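Local coordinates for protein peptidase M3B, oligoendopeptidase F (Enterococcus faecium, PDB 2QR4) that probably acts as a zinc-dependent metallopeptidase of the M3 family, cleaving peptide bonds within short peptides, at residues I393-N405 and Y530-P542. Numbering follows the deposited sequence.
Sequences IFLAEIASTTNEN and YLAYLKAGNSDYP
Tyr530, with CG anti to its backbone N (chi1 -176°), and Tyr533, whose chi1 of 135° lies away from the staggered positions, both extend their phenol ends to the backbone of helix 394-414. The Tyr533 hydroxyl donates to Leu395 O (2.6 Å), with a C=O...O angle of 172°, and the carbonyl oxygen lies in the plane of the ring at its edge. Leu395 runs past this ring in the opposite direction, its CD1 3.8 Å from Tyr533 CE1, while Ile398 CG2 lies 3.9 Å from Tyr533 CZ. Tyr533 CD2 lies over the rim of one face of the Tyr530 ring; Tyr530 OH lies 3.3 Å from Ala399 CA and 3.4 Å from Thr402 CB. The joined parts are helices 394-414 and 526-536 of the largely helical M3 peptidase fold, running roughly antiparallel but well inclined to each other. Helix 394-414 also packs on helix 361-379, whose His369 and His373 belong to a family HExxH motif: Ser400 OG hydrogen-bonds to His369 O. Beyond Gly537, whose positive phi ends helix 526-536, the chain turns along Leu395, and Leu395 CD2 lies 3.9 Å from Ser539 N. Pro542 then closes this end, its CB 4.1 Å from Phe394 CE2, and Met546 of helix 542-548 touches Leu395, Ile398 and Tyr533.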
loop_
_atom_site.group_PDB
_atom_site.type_symbol
_atom_site.label_atom_id
_atom_site.label_comp_id
_atom_site.label_asym_id
_atom_site.label_seq_id
_atom_site.Cartn_x
_atom_site.Cartn_y
_atom_site.Cartn_z
ATOM N N ILE A 393 -12.884 -1.780 25.020
ATOM C CA ILE A 393 -13.687 -2.978 24.772
ATOM C C ILE A 393 -13.157 -4.189 25.557
ATOM O O ILE A 393 -13.931 -5.014 26.038
ATOM C CB ILE A 393 -13.779 -3.287 23.245
ATOM C CG1 ILE A 393 -15.200 -3.726 22.845
ATOM C CG2 ILE A 393 -12.681 -4.268 22.794
ATOM C CD1 ILE A 393 -15.554 -5.169 23.185
ATOM N N PHE A 394 -11.835 -4.279 25.682
ATOM C CA PHE A 394 -11.169 -5.315 26.474
ATOM C C PHE A 394 -11.664 -5.295 27.928
ATOM O O PHE A 394 -11.786 -6.335 28.582
ATOM C CB PHE A 394 -9.644 -5.111 26.367
ATOM C CG PHE A 394 -8.872 -5.392 27.636
ATOM C CD1 PHE A 394 -7.947 -6.430 27.684
ATOM C CD2 PHE A 394 -9.033 -4.599 28.768
ATOM C CE1 PHE A 394 -7.213 -6.684 28.849
ATOM C CE2 PHE A 394 -8.307 -4.856 29.940
ATOM C CZ PHE A 394 -7.398 -5.896 29.975
ATOM N N LEU A 395 -11.972 -4.098 28.412
ATOM C CA LEU A 395 -12.430 -3.907 29.775
ATOM C C LEU A 395 -13.858 -4.424 29.925
ATOM O O LEU A 395 -14.237 -4.934 30.979
ATOM C CB LEU A 395 -12.348 -2.422 30.136
ATOM C CG LEU A 395 -11.795 -2.002 31.495
ATOM C CD1 LEU A 395 -10.933 -3.091 32.138
ATOM C CD2 LEU A 395 -11.018 -0.713 31.332
ATOM N N ALA A 396 -14.641 -4.306 28.856
ATOM C CA ALA A 396 -16.018 -4.791 28.852
ATOM C C ALA A 396 -16.075 -6.299 28.613
ATOM O O ALA A 396 -17.013 -6.971 29.054
ATOM C CB ALA A 396 -16.845 -4.051 27.807
ATOM N N GLU A 397 -15.067 -6.817 27.915
ATOM C CA GLU A 397 -14.968 -8.243 27.627
ATOM C C GLU A 397 -14.706 -9.047 28.895
ATOM O O GLU A 397 -15.088 -10.211 28.998
ATOM C CB GLU A 397 -13.843 -8.495 26.624
ATOM C CG GLU A 397 -14.007 -9.770 25.824
ATOM C CD GLU A 397 -15.266 -9.762 24.976
ATOM O OE1 GLU A 397 -15.890 -8.688 24.837
ATOM O OE2 GLU A 397 -15.633 -10.829 24.446
ATOM N N ILE A 398 -14.045 -8.416 29.855
ATOM C CA ILE A 398 -13.748 -9.042 31.134
ATOM C C ILE A 398 -15.019 -9.369 31.900
ATOM O O ILE A 398 -15.118 -10.434 32.507
ATOM C CB ILE A 398 -12.850 -8.143 32.003
ATOM C CG1 ILE A 398 -11.402 -8.242 31.538
ATOM C CG2 ILE A 398 -12.939 -8.544 33.461
ATOM C CD1 ILE A 398 -10.546 -7.093 32.007
ATOM N N ALA A 399 -15.991 -8.462 31.867
ATOM C CA ALA A 399 -17.230 -8.647 32.628
ATOM C C ALA A 399 -18.039 -9.806 32.071
ATOM O O ALA A 399 -18.863 -10.394 32.766
ATOM C CB ALA A 399 -18.059 -7.377 32.627
ATOM N N SER A 400 -17.781 -10.125 30.811
ATOM C CA SER A 400 -18.448 -11.205 30.118
ATOM C C SER A 400 -17.765 -12.531 30.405
ATOM O O SER A 400 -18.412 -13.503 30.797
ATOM C CB SER A 400 -18.433 -10.934 28.610
ATOM O OG SER A 400 -19.400 -9.953 28.277
ATOM N N THR A 401 -16.454 -12.562 30.198
ATOM C CA THR A 401 -15.656 -13.763 30.415
ATOM C C THR A 401 -15.705 -14.182 31.883
ATOM O O THR A 401 -15.749 -15.368 32.184
ATOM C CB THR A 401 -14.207 -13.528 29.973
ATOM O OG1 THR A 401 -14.214 -12.924 28.676
ATOM C CG2 THR A 401 -13.403 -14.833 29.913
ATOM N N THR A 402 -15.721 -13.210 32.791
ATOM C CA THR A 402 -15.751 -13.512 34.209
ATOM C C THR A 402 -17.013 -14.297 34.502
ATOM O O THR A 402 -16.981 -15.293 35.228
ATOM C CB THR A 402 -15.726 -12.231 35.068
ATOM O OG1 THR A 402 -14.574 -11.457 34.736
ATOM C CG2 THR A 402 -15.670 -12.562 36.551
ATOM N N ASN A 403 -18.127 -13.843 33.934
ATOM C CA ASN A 403 -19.414 -14.516 34.102
ATOM C C ASN A 403 -19.393 -15.961 33.584
ATOM O O ASN A 403 -19.864 -16.873 34.254
ATOM C CB ASN A 403 -20.526 -13.704 33.433
ATOM C CG ASN A 403 -21.007 -12.542 34.301
ATOM O OD1 ASN A 403 -20.497 -12.310 35.394
ATOM N ND2 ASN A 403 -22.007 -11.818 33.818
ATOM N N GLU A 404 -18.827 -16.161 32.399
ATOM C CA GLU A 404 -18.659 -17.493 31.833
ATOM C C GLU A 404 -17.825 -18.375 32.765
ATOM O O GLU A 404 -18.150 -19.554 33.004
ATOM C CB GLU A 404 -17.990 -17.406 30.460
ATOM C CG GLU A 404 -18.954 -17.303 29.279
ATOM C CD GLU A 404 -18.254 -17.535 27.929
ATOM O OE1 GLU A 404 -17.129 -17.018 27.738
ATOM O OE2 GLU A 404 -18.827 -18.236 27.060
ATOM N N ASN A 405 -16.753 -17.795 33.295
ATOM C CA ASN A 405 -15.914 -18.483 34.276
ATOM C C ASN A 405 -16.719 -18.956 35.467
ATOM O O ASN A 405 -16.538 -20.077 35.944
ATOM C CB ASN A 405 -14.754 -17.591 34.730
ATOM C CG ASN A 405 -13.642 -17.512 33.685
ATOM O OD1 ASN A 405 -13.522 -18.394 32.839
ATOM N ND2 ASN A 405 -12.834 -16.454 33.737
ATOM N N TYR A 530 -14.584 -5.921 42.429
ATOM C CA TYR A 530 -15.103 -6.224 41.102
ATOM C C TYR A 530 -16.237 -5.270 40.738
ATOM O O TYR A 530 -16.291 -4.764 39.618
ATOM C CB TYR A 530 -15.591 -7.670 41.022
ATOM C CG TYR A 530 -16.050 -8.087 39.641
ATOM C CD1 TYR A 530 -15.129 -8.450 38.670
ATOM C CD2 TYR A 530 -17.404 -8.125 39.308
ATOM C CE1 TYR A 530 -15.537 -8.836 37.399
ATOM C CE2 TYR A 530 -17.825 -8.513 38.031
ATOM C CZ TYR A 530 -16.881 -8.865 37.086
ATOM O OH TYR A 530 -17.260 -9.253 35.821
ATOM N N LEU A 531 -17.138 -5.027 41.686
ATOM C CA LEU A 531 -18.258 -4.134 41.449
ATOM C C LEU A 531 -17.759 -2.724 41.175
ATOM O O LEU A 531 -18.259 -2.051 40.279
ATOM C CB LEU A 531 -19.233 -4.130 42.634
ATOM C CG LEU A 531 -19.931 -5.441 43.022
ATOM C CD1 LEU A 531 -21.053 -5.175 44.031
ATOM C CD2 LEU A 531 -20.470 -6.180 41.804
ATOM N N ALA A 532 -16.770 -2.283 41.946
ATOM C CA ALA A 532 -16.175 -0.960 41.750
ATOM C C ALA A 532 -15.482 -0.848 40.391
ATOM O O ALA A 532 -15.385 0.240 39.825
ATOM C CB ALA A 532 -15.203 -0.631 42.879
ATOM N N TYR A 533 -14.999 -1.975 39.874
ATOM C CA TYR A 533 -14.446 -2.014 38.525
ATOM C C TYR A 533 -15.557 -1.901 37.483
ATOM O O TYR A 533 -15.330 -1.443 36.360
ATOM C CB TYR A 533 -13.638 -3.291 38.301
ATOM C CG TYR A 533 -13.941 -3.951 36.982
ATOM C CD1 TYR A 533 -13.481 -3.407 35.791
ATOM C CD2 TYR A 533 -14.700 -5.111 36.924
ATOM C CE1 TYR A 533 -13.767 -4.001 34.574
ATOM C CE2 TYR A 533 -14.991 -5.716 35.717
ATOM C CZ TYR A 533 -14.524 -5.156 34.544
ATOM O OH TYR A 533 -14.809 -5.755 33.334
ATOM N N LEU A 534 -16.757 -2.329 37.865
ATOM C CA LEU A 534 -17.932 -2.202 37.008
ATOM C C LEU A 534 -18.429 -0.763 37.008
ATOM O O LEU A 534 -18.905 -0.258 35.992
ATOM C CB LEU A 534 -19.046 -3.133 37.487
ATOM C CG LEU A 534 -18.772 -4.635 37.411
ATOM C CD1 LEU A 534 -19.848 -5.403 38.160
ATOM C CD2 LEU A 534 -18.668 -5.101 35.956
ATOM N N LYS A 535 -18.299 -0.111 38.157
ATOM C CA LYS A 535 -18.730 1.271 38.333
ATOM C C LYS A 535 -17.742 2.258 37.714
ATOM O O LYS A 535 -18.111 3.374 37.363
ATOM C CB LYS A 535 -18.928 1.569 39.820
ATOM C CG LYS A 535 -20.146 0.885 40.440
ATOM C CD LYS A 535 -19.917 0.567 41.912
ATOM C CE LYS A 535 -19.242 1.722 42.636
ATOM N NZ LYS A 535 -18.526 1.267 43.862
ATOM N N ALA A 536 -16.487 1.842 37.576
ATOM C CA ALA A 536 -15.475 2.654 36.903
ATOM C C ALA A 536 -15.879 2.981 35.464
ATOM O O ALA A 536 -16.069 4.147 35.116
ATOM C CB ALA A 536 -14.121 1.951 36.929
ATOM N N GLY A 537 -16.013 1.949 34.635
ATOM C CA GLY A 537 -16.353 2.134 33.225
ATOM C C GLY A 537 -15.118 2.236 32.350
ATOM O O GLY A 537 -14.012 2.419 32.857
ATOM N N ASN A 538 -15.296 2.120 31.035
ATOM C CA ASN A 538 -14.163 2.191 30.103
ATOM C C ASN A 538 -13.194 3.327 30.437
ATOM O O ASN A 538 -13.608 4.458 30.700
ATOM C CB ASN A 538 -14.626 2.260 28.640
ATOM C CG ASN A 538 -15.840 3.154 28.444
ATOM O OD1 ASN A 538 -16.226 3.911 29.336
ATOM N ND2 ASN A 538 -16.448 3.067 27.266
ATOM N N SER A 539 -11.903 3.014 30.426
ATOM C CA SER A 539 -10.893 3.944 30.909
ATOM C C SER A 539 -9.610 3.850 30.100
ATOM O O SER A 539 -9.299 2.807 29.530
ATOM C CB SER A 539 -10.600 3.676 32.389
ATOM O OG SER A 539 -9.432 4.350 32.820
ATOM N N ASP A 540 -8.872 4.954 30.062
ATOM C CA ASP A 540 -7.576 5.016 29.396
ATOM C C ASP A 540 -6.503 4.346 30.248
ATOM O O ASP A 540 -5.329 4.324 29.878
ATOM C CB ASP A 540 -7.182 6.475 29.132
ATOM C CG ASP A 540 -7.771 7.025 27.837
ATOM O OD1 ASP A 540 -7.712 6.328 26.802
ATOM O OD2 ASP A 540 -8.276 8.169 27.850
ATOM N N TYR A 541 -6.908 3.809 31.394
ATOM C CA TYR A 541 -5.955 3.237 32.339
ATOM C C TYR A 541 -6.340 1.820 32.782
ATOM O O TYR A 541 -6.520 1.568 33.975
ATOM C CB TYR A 541 -5.800 4.156 33.552
ATOM C CG TYR A 541 -5.122 5.475 33.247
ATOM C CD1 TYR A 541 -3.740 5.613 33.352
ATOM C CD2 TYR A 541 -5.866 6.588 32.862
ATOM C CE1 TYR A 541 -3.119 6.821 33.072
ATOM C CE2 TYR A 541 -5.258 7.802 32.585
ATOM C CZ TYR A 541 -3.884 7.914 32.689
ATOM O OH TYR A 541 -3.282 9.123 32.410
ATOM N N PRO A 542 -6.429 0.885 31.819
ATOM C CA PRO A 542 -6.889 -0.479 32.084
ATOM C C PRO A 542 -6.057 -1.211 33.129
ATOM O O PRO A 542 -6.616 -1.980 33.910
ATOM C CB PRO A 542 -6.751 -1.174 30.725
ATOM C CG PRO A 542 -5.787 -0.329 29.954
ATOM C CD PRO A 542 -6.062 1.066 30.402
#